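Local structure of 2-C-methyl-D-erythritol 4-phosphate cytidylyltransferase (Thermus thermophilus HB8, 2PX7) at residues D113-F118 with A215-H220. The protein probably catalyses the transfer of a cytidylyl group from CTP to 2-C-methyl-D-erythritol 4-phosphate, an early step of isoprenoid biosynthesis. Residues are numbered along the deposited sequence; the frame is centred on the assembly and turned at random.
Sequences DVARPF and AFKITH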
loop_
_atom_site.group_PDB
_atom_site.type_symbol
_atom_site.label_atom_id
_atom_site.label_comp_id
_atom_site.label_asym_id
_atom_site.label_seq_id
_atom_site.Cartn_x
_atom_site.Cartn_y
_atom_site.Cartn_z
ATOM N N ASP A 113 4.829 -13.128 -8.280
ATOM C CA ASP A 113 6.018 -12.574 -7.657
ATOM C C ASP A 113 6.287 -13.295 -6.367
ATOM O O ASP A 113 5.426 -13.297 -5.503
ATOM C CB ASP A 113 5.787 -11.123 -7.256
ATOM C CG ASP A 113 5.693 -10.207 -8.416
ATOM O OD1 ASP A 113 5.983 -10.631 -9.569
ATOM O OD2 ASP A 113 5.309 -9.031 -8.171
ATOM N N VAL A 114 7.484 -13.861 -6.218
ATOM C CA VAL A 114 7.875 -14.582 -5.001
ATOM C C VAL A 114 7.992 -13.649 -3.772
ATOM O O VAL A 114 7.960 -14.110 -2.631
ATOM C CB VAL A 114 9.200 -15.417 -5.237
ATOM C CG1 VAL A 114 10.441 -14.533 -5.142
ATOM C CG2 VAL A 114 9.297 -16.589 -4.268
ATOM N N ALA A 115 8.127 -12.342 -4.014
ATOM C CA ALA A 115 8.137 -11.348 -2.933
ATOM C C ALA A 115 6.748 -11.034 -2.358
ATOM O O ALA A 115 6.642 -10.203 -1.463
ATOM C CB ALA A 115 8.839 -10.045 -3.380
ATOM N N ARG A 116 5.702 -11.701 -2.865
ATOM C CA ARG A 116 4.338 -11.618 -2.303
ATOM C C ARG A 116 3.950 -12.960 -1.653
ATOM O O ARG A 116 3.218 -13.731 -2.241
ATOM C CB ARG A 116 3.308 -11.205 -3.387
ATOM C CG ARG A 116 3.599 -9.853 -4.077
ATOM C CD ARG A 116 2.698 -9.544 -5.340
ATOM N NE ARG A 116 2.539 -8.097 -5.486
ATOM C CZ ARG A 116 3.141 -7.346 -6.394
ATOM N NH1 ARG A 116 3.933 -7.908 -7.311
ATOM N NH2 ARG A 116 2.963 -6.027 -6.397
ATOM N N PRO A 117 4.468 -13.258 -0.443
ATOM C CA PRO A 117 4.216 -14.575 0.180
ATOM C C PRO A 117 2.802 -14.835 0.710
ATOM O O PRO A 117 2.370 -15.992 0.745
ATOM C CB PRO A 117 5.227 -14.615 1.324
ATOM C CG PRO A 117 5.447 -13.166 1.686
ATOM C CD PRO A 117 5.346 -12.409 0.397
ATOM N N PHE A 118 2.077 -13.786 1.101
ATOM C CA PHE A 118 0.793 -13.969 1.788
ATOM C C PHE A 118 -0.379 -13.783 0.838
ATOM O O PHE A 118 -1.189 -12.864 0.958
ATOM C CB PHE A 118 0.700 -13.077 3.038
ATOM C CG PHE A 118 1.907 -13.182 3.946
ATOM C CD1 PHE A 118 2.311 -14.417 4.447
ATOM C CD2 PHE A 118 2.634 -12.052 4.292
ATOM C CE1 PHE A 118 3.424 -14.527 5.269
ATOM C CE2 PHE A 118 3.747 -12.148 5.127
ATOM C CZ PHE A 118 4.146 -13.388 5.612
ATOM N N ALA A 215 -1.428 -9.477 0.247
ATOM C CA ALA A 215 -0.562 -9.825 -0.874
ATOM C C ALA A 215 0.442 -8.724 -1.247
ATOM O O ALA A 215 0.759 -8.544 -2.423
ATOM C CB ALA A 215 -1.390 -10.212 -2.073
ATOM N N PHE A 216 0.967 -8.021 -0.246
ATOM C CA PHE A 216 1.922 -6.951 -0.491
ATOM C C PHE A 216 3.282 -7.525 -0.873
ATOM O O PHE A 216 3.614 -8.673 -0.543
ATOM C CB PHE A 216 2.033 -5.986 0.709
ATOM C CG PHE A 216 2.500 -6.643 1.994
ATOM C CD1 PHE A 216 3.847 -6.718 2.307
ATOM C CD2 PHE A 216 1.585 -7.177 2.884
ATOM C CE1 PHE A 216 4.279 -7.330 3.499
ATOM C CE2 PHE A 216 2.008 -7.798 4.064
ATOM C CZ PHE A 216 3.355 -7.867 4.365
ATOM N N LYS A 217 4.057 -6.720 -1.585
ATOM C CA LYS A 217 5.369 -7.132 -2.055
ATOM C C LYS A 217 6.388 -6.761 -0.985
ATOM O O LYS A 217 6.352 -5.657 -0.465
ATOM C CB LYS A 217 5.695 -6.442 -3.392
ATOM C CG LYS A 217 7.011 -6.866 -4.024
ATOM C CD LYS A 217 7.248 -6.237 -5.408
ATOM C CE LYS A 217 8.244 -7.104 -6.214
ATOM N NZ LYS A 217 8.911 -6.381 -7.358
ATOM N N ILE A 218 7.281 -7.691 -0.644
ATOM C CA ILE A 218 8.386 -7.377 0.267
ATOM C C ILE A 218 9.529 -6.788 -0.542
ATOM O O ILE A 218 10.228 -7.499 -1.286
ATOM C CB ILE A 218 8.864 -8.596 1.080
ATOM C CG1 ILE A 218 7.713 -9.158 1.914
ATOM C CG2 ILE A 218 10.076 -8.206 1.953
ATOM C CD1 ILE A 218 8.011 -10.494 2.590
ATOM N N THR A 219 9.691 -5.475 -0.425
ATOM C CA THR A 219 10.709 -4.756 -1.169
ATOM C C THR A 219 11.758 -4.145 -0.243
ATOM O O THR A 219 12.959 -4.343 -0.440
ATOM C CB THR A 219 10.076 -3.646 -1.996
ATOM O OG1 THR A 219 9.065 -4.209 -2.841
ATOM C CG2 THR A 219 11.129 -2.947 -2.856
ATOM N N HIS A 220 11.290 -3.402 0.761
ATOM C CA HIS A 220 12.149 -2.560 1.585
ATOM C C HIS A 220 12.246 -3.170 2.982
ATOM O O HIS A 220 11.449 -4.042 3.318
ATOM C CB HIS A 220 11.590 -1.128 1.627
ATOM C CG HIS A 220 11.487 -0.459 0.283
ATOM N ND1 HIS A 220 10.277 -0.205 -0.331
ATOM C CD2 HIS A 220 12.436 0.045 -0.545
ATOM C CE1 HIS A 220 10.485 0.414 -1.482
ATOM N NE2 HIS A 220 11.787 0.578 -1.637
HETATM O O HOH W 1 2.382 -10.835 0.667
#
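A115 and I218 tie together two loops of the Rossmann-like nucleotidyltransferase fold by one backbone bond, an example of how irregular chain can line what is probably the active site. The loop after strand 108-111 makes a type I turn from D113 to R116, and I218 N, in the loop leading to helix 221-231, donates to A115 O at 2.7 Å, nearly straight at 165°. Packing is dense around this bond: A115 CB lies 3.7 Å from K217 CG, while the tip of the I218 side chain, CD1, reaches the P117 ring at CG, 3.8 Å away, the two side chains crossing at about a right angle.

R116 runs extended from CG to NE past A215 O, which sits at the edge of its guanidinium, while K217 CB lies over one face, toward the rim. R116 NH2 forms a salt bridge with D145 of the second subunit, so a leucine in its place would probably leave that aspartate without its mate across the interface.

The contact is looser along the outer chain of K217, a partly exposed residue predicted to position the methylerythritol phosphate substrate for nucleophilic attack: with CG anti to the backbone N (chi1 -176°), its extended chain runs on past A115 CB toward the D113 carboxylate. At the F118 end, a water bridges the loops, accepting from F118 N at 3.0 Å and donating to F216 O at 2.8 Å.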